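Long-range contacts in SIR4-interacting protein SIF2 (Saccharomyces cerevisiae, PDB 1R5M), which antagonises telomeric silencing in yeast and works in the Set3C corepressor complex, of which it forms a WD-repeat subunit: residues A335-Q340 with I397-W402; S281-Y286 with W315-N320; N146-P151 with S166-N171; Y357-L362 with L380-Y385. All coordinates share one frame; numbering follows the deposited sequence.

Interaction 1 (A335-Q340 with I397-W402); sequences AGRISQ and IFDLSW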
# COMPACT_ATOMS: atom_id res chain seq x y z
N ALA A 335 9.91 0.52 0.93
CA ALA A 335 8.60 0.51 0.29
C ALA A 335 8.72 0.59 -1.23
O ALA A 335 9.67 1.17 -1.75
CB ALA A 335 7.76 1.67 0.80
N GLY A 336 7.75 -0.01 -1.91
CA GLY A 336 7.72 -0.01 -3.36
C GLY A 336 6.29 0.20 -3.81
O GLY A 336 5.36 -0.32 -3.19
N ARG A 337 6.10 0.97 -4.89
CA ARG A 337 4.76 1.26 -5.40
C ARG A 337 4.73 1.21 -6.92
O ARG A 337 5.59 1.79 -7.58
CB ARG A 337 4.31 2.65 -4.97
CG ARG A 337 4.38 2.92 -3.48
CD ARG A 337 3.20 2.36 -2.73
NE ARG A 337 3.30 2.66 -1.31
CZ ARG A 337 3.76 1.81 -0.39
NH1 ARG A 337 4.14 0.59 -0.73
NH2 ARG A 337 3.85 2.20 0.88
N ILE A 338 3.73 0.54 -7.48
CA ILE A 338 3.60 0.46 -8.92
C ILE A 338 2.71 1.62 -9.39
O ILE A 338 1.77 2.01 -8.71
CB ILE A 338 2.96 -0.88 -9.36
CG1 ILE A 338 3.06 -1.06 -10.87
CG2 ILE A 338 1.50 -0.94 -8.93
CD1 ILE A 338 4.44 -1.41 -11.36
N SER A 339 3.03 2.17 -10.56
CA SER A 339 2.25 3.27 -11.11
C SER A 339 0.91 2.74 -11.60
O SER A 339 0.72 1.54 -11.79
CB SER A 339 2.99 3.93 -12.27
OG SER A 339 3.24 3.00 -13.31
N GLN A 340 -0.03 3.66 -11.80
CA GLN A 340 -1.36 3.33 -12.28
C GLN A 340 -1.33 2.55 -13.59
O GLN A 340 -2.09 1.59 -13.77
CB GLN A 340 -2.15 4.62 -12.50
CG GLN A 340 -3.50 4.43 -13.15
CD GLN A 340 -4.59 4.16 -12.15
OE1 GLN A 340 -4.51 3.23 -11.35
NE2 GLN A 340 -5.63 4.99 -12.18
N ILE A 397 12.90 7.49 4.33
CA ILE A 397 11.63 7.66 3.62
C ILE A 397 10.83 6.44 4.06
O ILE A 397 11.27 5.31 3.87
CB ILE A 397 11.81 7.63 2.10
CG1 ILE A 397 12.52 8.91 1.64
CG2 ILE A 397 10.45 7.50 1.41
CD1 ILE A 397 12.91 8.90 0.17
N PHE A 398 9.66 6.68 4.67
CA PHE A 398 8.80 5.61 5.16
C PHE A 398 7.68 5.23 4.21
O PHE A 398 7.11 4.13 4.30
CB PHE A 398 8.16 6.02 6.49
CG PHE A 398 9.08 5.93 7.68
CD1 PHE A 398 8.63 6.31 8.94
CD2 PHE A 398 10.37 5.42 7.56
CE1 PHE A 398 9.45 6.20 10.06
CE2 PHE A 398 11.20 5.31 8.67
CZ PHE A 398 10.74 5.70 9.92
N ASP A 399 7.34 6.13 3.30
CA ASP A 399 6.25 5.87 2.38
C ASP A 399 6.34 6.73 1.13
O ASP A 399 6.98 7.79 1.13
CB ASP A 399 4.92 6.15 3.10
CG ASP A 399 3.71 5.97 2.20
OD1 ASP A 399 3.04 6.97 1.86
OD2 ASP A 399 3.42 4.81 1.83
N LEU A 400 5.73 6.26 0.05
CA LEU A 400 5.68 7.01 -1.19
C LEU A 400 4.38 6.64 -1.88
O LEU A 400 3.82 5.57 -1.64
CB LEU A 400 6.90 6.71 -2.07
CG LEU A 400 7.15 5.35 -2.71
CD1 LEU A 400 8.48 5.40 -3.46
CD2 LEU A 400 7.20 4.27 -1.64
N SER A 401 3.87 7.55 -2.70
CA SER A 401 2.62 7.29 -3.41
C SER A 401 2.58 8.00 -4.75
O SER A 401 3.07 9.13 -4.88
CB SER A 401 1.44 7.74 -2.55
OG SER A 401 1.50 9.14 -2.31
N TRP A 402 1.99 7.34 -5.74
CA TRP A 402 1.85 7.87 -7.09
C TRP A 402 0.50 8.54 -7.30
O TRP A 402 -0.52 8.05 -6.81
CB TRP A 402 1.87 6.76 -8.14
CG TRP A 402 3.14 6.05 -8.39
CD1 TRP A 402 3.57 4.89 -7.81
CD2 TRP A 402 4.10 6.36 -9.40
NE1 TRP A 402 4.73 4.45 -8.41
CE2 TRP A 402 5.07 5.35 -9.39
CE3 TRP A 402 4.22 7.41 -10.33
CZ2 TRP A 402 6.16 5.34 -10.27
CZ3 TRP A 402 5.30 7.41 -11.21
CH2 TRP A 402 6.25 6.38 -11.17
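Arg337 lies across the strand 397-402 and meets Trp402, Leu400 and Asp399 in turn. Arg337 CB sits 3.7 Å from Trp402 CD1, while the backbone O of the same arginine receives the indole N-H: Trp402 NE1 to Arg337 O is 2.9 Å, with the oxygen in the ring plane but the donor well above the carbonyl plane. CG rests against Leu400 CD2, the methyl that also reaches Ala335 CB at 3.6 Å. The chain then bends (chi2 -81°), which takes CD past Leu400 O and leaves Arg337 NE weakly bonded to Leu400 O at 3.0 Å.

The two strands, 335-338 and 397-402, run almost parallel, 2° apart with their axes 6.9 Å from each other. They are the innermost strands of two successive blades of the WD40 propeller, WD 7 and WD 8. No backbone-to-backbone hydrogen bond joins them in this contact; side chains reach across to the other strand's carbonyls and carboxylate.

At the tip, Arg337 NH2 forms a salt bridge to Asp399 OD2 at 2.8 Å, the oxygen lying in the guanidinium plane, and Arg337 NH1 turns back to Gly336 O at 2.9 Å. Asp399 OD1 is held in turn by Ser51 N, so each carboxylate oxygen has a partner. Without the guanidinium, as with an alanine here, Asp399 OD2 would probably lose its charged mate and Leu400 the aliphatic chain beside it. Further along, Ser339 covers a face of the indole: Ser339 CA stands 3.8 Å from the centroid of the Trp402 five-membered ring in a CH-pi contact.

Interaction 2 (S281-Y286 with W315-N320); sequences SQNCFY and WSLKQN. Unlike the reference sequence in segment 281-286: Cys284 (reference Ser).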
# COMPACT_ATOMS: atom_id res chain seq x y z
N SER A 281 -0.79 -23.23 -3.33
CA SER A 281 -0.66 -22.13 -4.27
C SER A 281 -0.33 -22.61 -5.68
O SER A 281 0.11 -23.74 -5.89
CB SER A 281 0.41 -21.14 -3.79
OG SER A 281 1.68 -21.77 -3.66
N GLN A 282 -0.56 -21.72 -6.64
CA GLN A 282 -0.29 -21.98 -8.05
C GLN A 282 1.18 -21.74 -8.37
O GLN A 282 1.78 -22.46 -9.16
CB GLN A 282 -1.19 -21.08 -8.90
CG GLN A 282 -0.96 -21.18 -10.39
CD GLN A 282 -2.03 -20.43 -11.16
OE1 GLN A 282 -3.22 -20.73 -11.03
NE2 GLN A 282 -1.62 -19.45 -11.94
N ASN A 283 1.74 -20.69 -7.77
CA ASN A 283 3.15 -20.35 -7.96
C ASN A 283 3.76 -19.99 -6.62
O ASN A 283 3.07 -19.54 -5.71
CB ASN A 283 3.32 -19.14 -8.88
CG ASN A 283 2.90 -19.41 -10.30
OD1 ASN A 283 3.53 -20.19 -11.02
ND2 ASN A 283 1.83 -18.75 -10.73
N CYS A 284 5.07 -20.20 -6.51
CA CYS A 284 5.81 -19.83 -5.31
C CYS A 284 7.18 -19.39 -5.82
O CYS A 284 7.92 -20.19 -6.39
CB CYS A 284 5.98 -21.01 -4.35
SG CYS A 284 6.81 -20.54 -2.81
N PHE A 285 7.49 -18.12 -5.63
CA PHE A 285 8.75 -17.56 -6.10
C PHE A 285 9.79 -17.32 -5.01
O PHE A 285 9.60 -16.50 -4.11
CB PHE A 285 8.49 -16.24 -6.84
CG PHE A 285 7.65 -16.38 -8.08
CD1 PHE A 285 6.42 -15.74 -8.18
CD2 PHE A 285 8.09 -17.16 -9.14
CE1 PHE A 285 5.63 -15.88 -9.32
CE2 PHE A 285 7.31 -17.31 -10.29
CZ PHE A 285 6.08 -16.66 -10.38
N TYR A 286 10.90 -18.06 -5.11
CA TYR A 286 12.03 -17.95 -4.19
C TYR A 286 13.09 -17.07 -4.84
O TYR A 286 13.23 -17.05 -6.06
CB TYR A 286 12.66 -19.32 -3.92
CG TYR A 286 11.80 -20.30 -3.16
CD1 TYR A 286 10.97 -21.19 -3.83
CD2 TYR A 286 11.82 -20.33 -1.76
CE1 TYR A 286 10.17 -22.10 -3.13
CE2 TYR A 286 11.03 -21.23 -1.05
CZ TYR A 286 10.21 -22.11 -1.74
OH TYR A 286 9.42 -22.99 -1.04
N TRP A 315 8.84 -10.98 -11.75
CA TRP A 315 8.61 -12.41 -11.98
C TRP A 315 7.59 -12.69 -13.07
O TRP A 315 6.62 -11.96 -13.22
CB TRP A 315 8.13 -13.06 -10.67
CG TRP A 315 8.88 -12.63 -9.43
CD1 TRP A 315 8.65 -11.52 -8.67
CD2 TRP A 315 9.95 -13.34 -8.79
NE1 TRP A 315 9.51 -11.49 -7.59
CE2 TRP A 315 10.31 -12.60 -7.64
CE3 TRP A 315 10.63 -14.53 -9.08
CZ2 TRP A 315 11.33 -13.02 -6.78
CZ3 TRP A 315 11.64 -14.94 -8.22
CH2 TRP A 315 11.98 -14.19 -7.09
N SER A 316 7.82 -13.77 -13.81
CA SER A 316 6.92 -14.18 -14.89
C SER A 316 6.08 -15.39 -14.49
O SER A 316 6.62 -16.43 -14.11
CB SER A 316 7.73 -14.53 -16.14
OG SER A 316 6.93 -15.21 -17.10
N LEU A 317 4.76 -15.25 -14.56
CA LEU A 317 3.89 -16.38 -14.24
C LEU A 317 3.87 -17.37 -15.40
O LEU A 317 3.83 -18.58 -15.19
CB LEU A 317 2.46 -15.90 -13.95
CG LEU A 317 2.17 -15.46 -12.51
CD1 LEU A 317 2.97 -14.20 -12.17
CD2 LEU A 317 0.68 -15.21 -12.35
N LYS A 318 3.93 -16.85 -16.63
CA LYS A 318 3.90 -17.71 -17.81
C LYS A 318 5.12 -18.61 -17.92
O LYS A 318 5.01 -19.74 -18.39
CB LYS A 318 3.77 -16.85 -19.07
CG LYS A 318 2.42 -16.16 -19.18
CD LYS A 318 2.39 -15.10 -20.27
CE LYS A 318 2.46 -15.70 -21.66
NZ LYS A 318 2.33 -14.62 -22.69
N GLN A 319 6.27 -18.12 -17.48
CA GLN A 319 7.50 -18.90 -17.56
C GLN A 319 7.98 -19.42 -16.20
O GLN A 319 8.99 -20.13 -16.13
CB GLN A 319 8.62 -18.07 -18.19
CG GLN A 319 8.30 -17.51 -19.57
CD GLN A 319 7.78 -18.58 -20.52
OE1 GLN A 319 8.38 -19.65 -20.65
NE2 GLN A 319 6.68 -18.28 -21.18
N ASN A 320 7.25 -19.07 -15.14
CA ASN A 320 7.61 -19.49 -13.78
C ASN A 320 9.08 -19.22 -13.50
O ASN A 320 9.84 -20.13 -13.15
CB ASN A 320 7.30 -20.98 -13.57
CG ASN A 320 7.71 -21.46 -12.19
OD1 ASN A 320 7.58 -20.73 -11.21
ND2 ASN A 320 8.19 -22.70 -12.11
O HOH W 1 6.17 -21.21 -9.12
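Aromatic packing between two propeller blades makes this contact: Phe285, on the outermost strand of its blade (283-285), lies against Trp315, near the end of strand 311-316 in the next blade. In both residues CG lies anti to the carbonyl carbon, and chi1 of -63° turns the Phe285 ring onto Trp315. The two side chains slide past each other in opposite directions, their planes 22° apart but so offset that the rings barely overlap. Each instead puts its CB on the other's face. Phe285 CB stands 3.7 Å from the centroid of the Trp315 six-membered ring, and Trp315 CB 4.0 Å from that of the Phe285 ring, two reciprocal CH-pi contacts. Leu317 CD1 comes to the phenyl edge, 4.2 Å from Phe285 CE1, and Tyr286 O meets the indole rim at Trp315 CH2.

Shrinking Phe285 to a glycine would probably open a gap against one face of the indole and take away the phenyl edge that Leu317 CD1 meets. Trp315 NE1 donates to Ser305 OG, within its own blade, which helps fix the ring's rotation.

Between the segments no direct hydrogen bond forms. The blades thus meet here chiefly through apolar surfaces, with a water bridging Cys284 N (3.0 Å) and Asn320 OD1 (2.6 Å).

Interaction 3 (N146-P151 with S166-N171); sequences NFHRAP and SMDVEN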
# COMPACT_ATOMS: atom_id res chain seq x y z
N ASN A 146 -15.47 3.40 15.34
CA ASN A 146 -14.54 3.13 16.43
C ASN A 146 -14.74 1.78 17.11
O ASN A 146 -15.76 1.55 17.77
CB ASN A 146 -14.64 4.26 17.46
CG ASN A 146 -13.48 4.27 18.42
OD1 ASN A 146 -12.33 4.12 18.02
ND2 ASN A 146 -13.78 4.44 19.71
N PHE A 147 -13.76 0.90 16.95
CA PHE A 147 -13.81 -0.42 17.56
C PHE A 147 -12.39 -0.91 17.86
O PHE A 147 -12.13 -1.50 18.91
CB PHE A 147 -14.52 -1.43 16.65
CG PHE A 147 -14.93 -2.69 17.35
CD1 PHE A 147 -15.94 -2.67 18.31
CD2 PHE A 147 -14.29 -3.89 17.08
CE1 PHE A 147 -16.31 -3.83 18.98
CE2 PHE A 147 -14.65 -5.06 17.75
CZ PHE A 147 -15.66 -5.03 18.70
N HIS A 148 -11.47 -0.65 16.94
CA HIS A 148 -10.07 -1.04 17.13
C HIS A 148 -9.49 -0.27 18.32
O HIS A 148 -9.90 0.86 18.58
CB HIS A 148 -9.23 -0.69 15.90
CG HIS A 148 -9.53 -1.54 14.70
ND1 HIS A 148 -9.01 -2.81 14.54
CD2 HIS A 148 -10.26 -1.28 13.59
CE1 HIS A 148 -9.41 -3.29 13.37
NE2 HIS A 148 -10.17 -2.38 12.78
N ARG A 149 -8.53 -0.87 19.00
CA ARG A 149 -7.87 -0.23 20.13
C ARG A 149 -6.36 -0.27 19.98
O ARG A 149 -5.61 -0.17 20.95
CB ARG A 149 -8.29 -0.89 21.45
CG ARG A 149 -9.75 -0.65 21.81
CD ARG A 149 -9.96 -0.74 23.31
NE ARG A 149 -9.74 -2.09 23.84
CZ ARG A 149 -10.63 -3.07 23.77
NH1 ARG A 149 -11.81 -2.86 23.21
NH2 ARG A 149 -10.34 -4.26 24.28
N ALA A 150 -5.91 -0.42 18.73
CA ALA A 150 -4.49 -0.46 18.41
C ALA A 150 -4.30 0.25 17.06
O ALA A 150 -5.26 0.43 16.32
CB ALA A 150 -4.01 -1.91 18.32
N PRO A 151 -3.06 0.67 16.74
CA PRO A 151 -2.80 1.36 15.48
C PRO A 151 -3.32 0.63 14.24
O PRO A 151 -3.11 -0.57 14.08
CB PRO A 151 -1.28 1.50 15.47
CG PRO A 151 -0.96 1.64 16.92
CD PRO A 151 -1.84 0.58 17.56
N SER A 166 -10.77 -3.60 7.98
CA SER A 166 -9.71 -2.85 8.63
C SER A 166 -8.97 -3.78 9.57
O SER A 166 -9.58 -4.67 10.17
CB SER A 166 -10.27 -1.65 9.41
OG SER A 166 -11.23 -2.05 10.37
N MET A 167 -7.66 -3.60 9.68
CA MET A 167 -6.87 -4.44 10.57
C MET A 167 -5.87 -3.58 11.31
O MET A 167 -5.32 -2.64 10.74
CB MET A 167 -6.14 -5.53 9.78
CG MET A 167 -5.41 -6.53 10.68
SD MET A 167 -4.76 -7.95 9.77
CE MET A 167 -3.47 -7.14 8.88
N ASP A 168 -5.66 -3.88 12.59
CA ASP A 168 -4.70 -3.12 13.38
C ASP A 168 -3.44 -3.95 13.65
O ASP A 168 -3.35 -5.11 13.23
CB ASP A 168 -5.33 -2.62 14.70
CG ASP A 168 -5.82 -3.75 15.60
OD1 ASP A 168 -5.14 -4.79 15.73
OD2 ASP A 168 -6.90 -3.57 16.22
N VAL A 169 -2.48 -3.35 14.33
CA VAL A 169 -1.21 -4.01 14.63
C VAL A 169 -1.34 -5.28 15.46
O VAL A 169 -0.47 -6.15 15.39
CB VAL A 169 -0.23 -3.05 15.36
CG1 VAL A 169 0.13 -1.90 14.45
CG2 VAL A 169 -0.85 -2.55 16.64
N GLU A 170 -2.40 -5.39 16.25
CA GLU A 170 -2.61 -6.58 17.07
C GLU A 170 -3.38 -7.63 16.28
O GLU A 170 -3.82 -8.64 16.82
CB GLU A 170 -3.38 -6.22 18.34
CG GLU A 170 -2.63 -5.26 19.26
CD GLU A 170 -1.26 -5.77 19.65
OE1 GLU A 170 -1.16 -6.96 20.03
OE2 GLU A 170 -0.28 -5.00 19.58
N ASN A 171 -3.52 -7.37 14.98
CA ASN A 171 -4.22 -8.25 14.06
C ASN A 171 -5.72 -8.39 14.28
O ASN A 171 -6.34 -9.34 13.79
CB ASN A 171 -3.56 -9.62 14.01
CG ASN A 171 -2.26 -9.60 13.23
OD1 ASN A 171 -2.24 -9.25 12.05
ND2 ASN A 171 -1.17 -9.96 13.89
O HOH W 2 -7.84 -3.67 18.79
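Pro151 and Asp168 approach to 5.3 Å between their CA atoms, where the loop 148-151 runs at 72° to the end of strand 163-168 and the type I turn, Asp168 to Asn171, that follows it. One backbone hydrogen bond ties the two together, Val169 N to Pro151 O at 2.9 Å, nearly in line with the carbonyl bond.

His148 carries the side-chain contact. Its ring is gripped at both nitrogens, each partner lying in the ring plane: His148 ND1 donates to Asp168 OD2 at 2.8 Å, and His148 NE2 shares a hydrogen bond with Ser166 OG at 2.7 Å. Bonds at both ring nitrogens hold its rotation. The carboxylate plane is 77° from the ring, and ND1 meets OD2 from above it. The same oxygen accepts from a water, which also takes the N-H of Arg149. Asp168 OD1 accepts a weak bond from Glu170 N within the turn and a hydrogen bond from Val172 N just after it, so this buried carboxylate braces both the loop and the turn. Its CG lies between the backbone N and the carbonyl carbon (chi1 60°), which keeps the carboxylate close to the turn amides.

Nearby, Val169 CG2 is squeezed against Pro151 CD at 3.4 Å and packs on Ala150 CB at 3.6 Å.

Ser166 OG is bonded in turn to Trp176 NE1, which completes the Trp-Ser-His-Asp structural tetrad familiar in WD40 repeats. It links the loop between strands 141-145 and 152-157, passing from one blade to the next, with strands 163-168 and 173-177 of the new blade.

Interaction 4 (Y357-L362 with L380-Y385); sequences YDLKKL and LPIPLY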
# COMPACT_ATOMS: atom_id res chain seq x y z
N TYR A 357 11.87 2.63 -11.54
CA TYR A 357 12.27 1.65 -12.54
C TYR A 357 11.26 1.61 -13.69
O TYR A 357 10.06 1.76 -13.48
CB TYR A 357 12.40 0.27 -11.89
CG TYR A 357 13.57 0.20 -10.95
CD1 TYR A 357 14.87 -0.00 -11.43
CD2 TYR A 357 13.41 0.39 -9.58
CE1 TYR A 357 15.97 0.00 -10.58
CE2 TYR A 357 14.50 0.39 -8.71
CZ TYR A 357 15.77 0.20 -9.22
OH TYR A 357 16.86 0.23 -8.37
N ASP A 358 11.77 1.41 -14.90
CA ASP A 358 10.94 1.37 -16.09
C ASP A 358 10.67 -0.07 -16.50
O ASP A 358 11.61 -0.84 -16.75
CB ASP A 358 11.63 2.14 -17.21
CG ASP A 358 10.79 2.21 -18.47
OD1 ASP A 358 9.56 2.05 -18.39
OD2 ASP A 358 11.38 2.45 -19.55
N LEU A 359 9.40 -0.43 -16.56
CA LEU A 359 8.99 -1.78 -16.92
C LEU A 359 8.44 -1.84 -18.35
O LEU A 359 8.12 -2.92 -18.83
CB LEU A 359 7.91 -2.27 -15.95
CG LEU A 359 8.15 -2.08 -14.45
CD1 LEU A 359 6.95 -2.62 -13.67
CD2 LEU A 359 9.42 -2.80 -14.03
N LYS A 360 8.34 -0.69 -19.00
CA LYS A 360 7.80 -0.61 -20.36
C LYS A 360 8.29 -1.66 -21.34
O LYS A 360 7.50 -2.43 -21.89
CB LYS A 360 8.03 0.78 -20.94
CG LYS A 360 7.37 0.99 -22.30
CD LYS A 360 7.51 2.42 -22.78
CE LYS A 360 6.79 2.63 -24.11
NZ LYS A 360 6.87 4.04 -24.58
N LYS A 361 9.60 -1.70 -21.59
CA LYS A 361 10.15 -2.67 -22.53
C LYS A 361 9.95 -4.10 -22.06
O LYS A 361 9.67 -5.00 -22.86
CB LYS A 361 11.63 -2.38 -22.77
CG LYS A 361 11.89 -0.96 -23.26
CD LYS A 361 10.98 -0.61 -24.43
CE LYS A 361 11.11 0.86 -24.81
NZ LYS A 361 10.14 1.23 -25.88
N LEU A 362 10.08 -4.31 -20.75
CA LEU A 362 9.90 -5.64 -20.18
C LEU A 362 8.45 -6.10 -20.35
O LEU A 362 8.18 -7.31 -20.37
CB LEU A 362 10.29 -5.63 -18.70
CG LEU A 362 11.79 -5.56 -18.43
CD1 LEU A 362 12.06 -5.14 -16.99
CD2 LEU A 362 12.42 -6.91 -18.73
N LEU A 380 17.84 -10.47 -16.52
CA LEU A 380 17.84 -9.17 -17.18
C LEU A 380 17.79 -8.08 -16.11
O LEU A 380 17.25 -8.29 -15.03
CB LEU A 380 16.61 -9.04 -18.09
CG LEU A 380 16.47 -10.03 -19.24
CD1 LEU A 380 15.14 -9.80 -19.95
CD2 LEU A 380 17.63 -9.87 -20.21
N PRO A 381 18.37 -6.91 -16.40
CA PRO A 381 18.33 -5.85 -15.39
C PRO A 381 17.05 -5.04 -15.57
O PRO A 381 16.48 -5.01 -16.66
CB PRO A 381 19.58 -5.04 -15.72
CG PRO A 381 19.61 -5.11 -17.22
CD PRO A 381 19.29 -6.57 -17.50
N ILE A 382 16.58 -4.41 -14.50
CA ILE A 382 15.38 -3.58 -14.62
C ILE A 382 15.92 -2.17 -14.83
O ILE A 382 16.58 -1.61 -13.96
CB ILE A 382 14.51 -3.61 -13.34
CG1 ILE A 382 14.10 -5.05 -13.02
CG2 ILE A 382 13.26 -2.77 -13.56
CD1 ILE A 382 13.28 -5.17 -11.74
N PRO A 383 15.65 -1.58 -16.01
CA PRO A 383 16.12 -0.23 -16.33
C PRO A 383 15.79 0.83 -15.28
O PRO A 383 14.65 0.93 -14.83
CB PRO A 383 15.44 0.07 -17.66
CG PRO A 383 15.30 -1.29 -18.28
CD PRO A 383 14.83 -2.12 -17.11
N LEU A 384 16.80 1.61 -14.89
CA LEU A 384 16.59 2.68 -13.92
C LEU A 384 16.14 3.90 -14.71
O LEU A 384 16.89 4.43 -15.54
CB LEU A 384 17.89 2.99 -13.16
CG LEU A 384 17.80 4.14 -12.15
CD1 LEU A 384 16.72 3.84 -11.11
CD2 LEU A 384 19.15 4.33 -11.48
N TYR A 385 14.92 4.35 -14.46
CA TYR A 385 14.36 5.48 -15.18
C TYR A 385 14.74 6.83 -14.58
O TYR A 385 15.09 7.77 -15.30
CB TYR A 385 12.83 5.35 -15.20
CG TYR A 385 12.11 6.42 -15.99
CD1 TYR A 385 12.22 6.47 -17.38
CD2 TYR A 385 11.30 7.36 -15.36
CE1 TYR A 385 11.54 7.44 -18.12
CE2 TYR A 385 10.62 8.33 -16.08
CZ TYR A 385 10.74 8.36 -17.46
OH TYR A 385 10.06 9.31 -18.18
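Tyr357 turns CG anti to its carbonyl carbon (chi1 -69°) and Leu384 sets CG anti to its backbone N (chi1 178°), which brings Leu384 CD1 over one face of the phenol ring. The methyl is offset toward the rim: Leu384 CD1 lies 4.3 Å from the centroid of the Tyr357 ring. Ile382 crosses the tyrosine at about a right angle, its CG2 methyl 3.6 Å from Tyr357 CB, and its carbonyl O sits at the ring edge, 3.5 Å from CD1 of Tyr357. That carbonyl is also taken by Ser326 OG.

Tyr357 and Leu384 form an antiparallel, non-hydrogen-bonded pair. Beside it, Asp358 N donates to Pro383 O at 2.9 Å in a nearly straight bond (169°). The Asp358 carboxylate has other work: OD1 accepts from Lys360 N at 3.1 Å, capping the short helix 360-363, and forms a salt bridge with Lys344. The Asp358 CB lies 4.0 Å from Tyr385 CB. Lys344 also makes a cation-pi contact with the Tyr385 ring, so this lysine links both sides, while Tyr385 OH bonds to Pro424 O.

From the helix, Leu362 reaches back over the strand 380-388, with CD1 4.1 Å from Pro383 CD and CD2 against Leu380.

The Tyr357-Asp358 pair closes repeat WD 7 at the place where WD40 repeats commonly carry Trp-Asp. It ends the third strand of the blade, and strand 380-388, arriving after the helix and an unmodelled connection, supplies the outer strand of that blade while also running parallel to strand 321-327 of the neighbouring one.

In the fold
Along the chain interaction 3 comes first, then interaction 2, and the pair of interactions 1 and 4, with interaction 4 falling between the two segments of interaction 1. Interaction 1 lies near the propeller axis, its centre about 8 Å from that of the chain, while interactions 2, 3 and 4 sit about 17 to 22 Å out. Interactions 3 and 4, on opposite sides of the chain's centre, have centres about 38 Å apart. Interactions 1 and 4 touch through Ile338 and Leu359, in the blade that supplies strands 333-338, 354-358 and 380-388. Interactions 1 and 2 join neighbouring blades; interaction 3 lies within one repeat, and interaction 4 pairs strands of one blade while also abutting its neighbour. They sample the inner and outer parts of the ring of WD repeats.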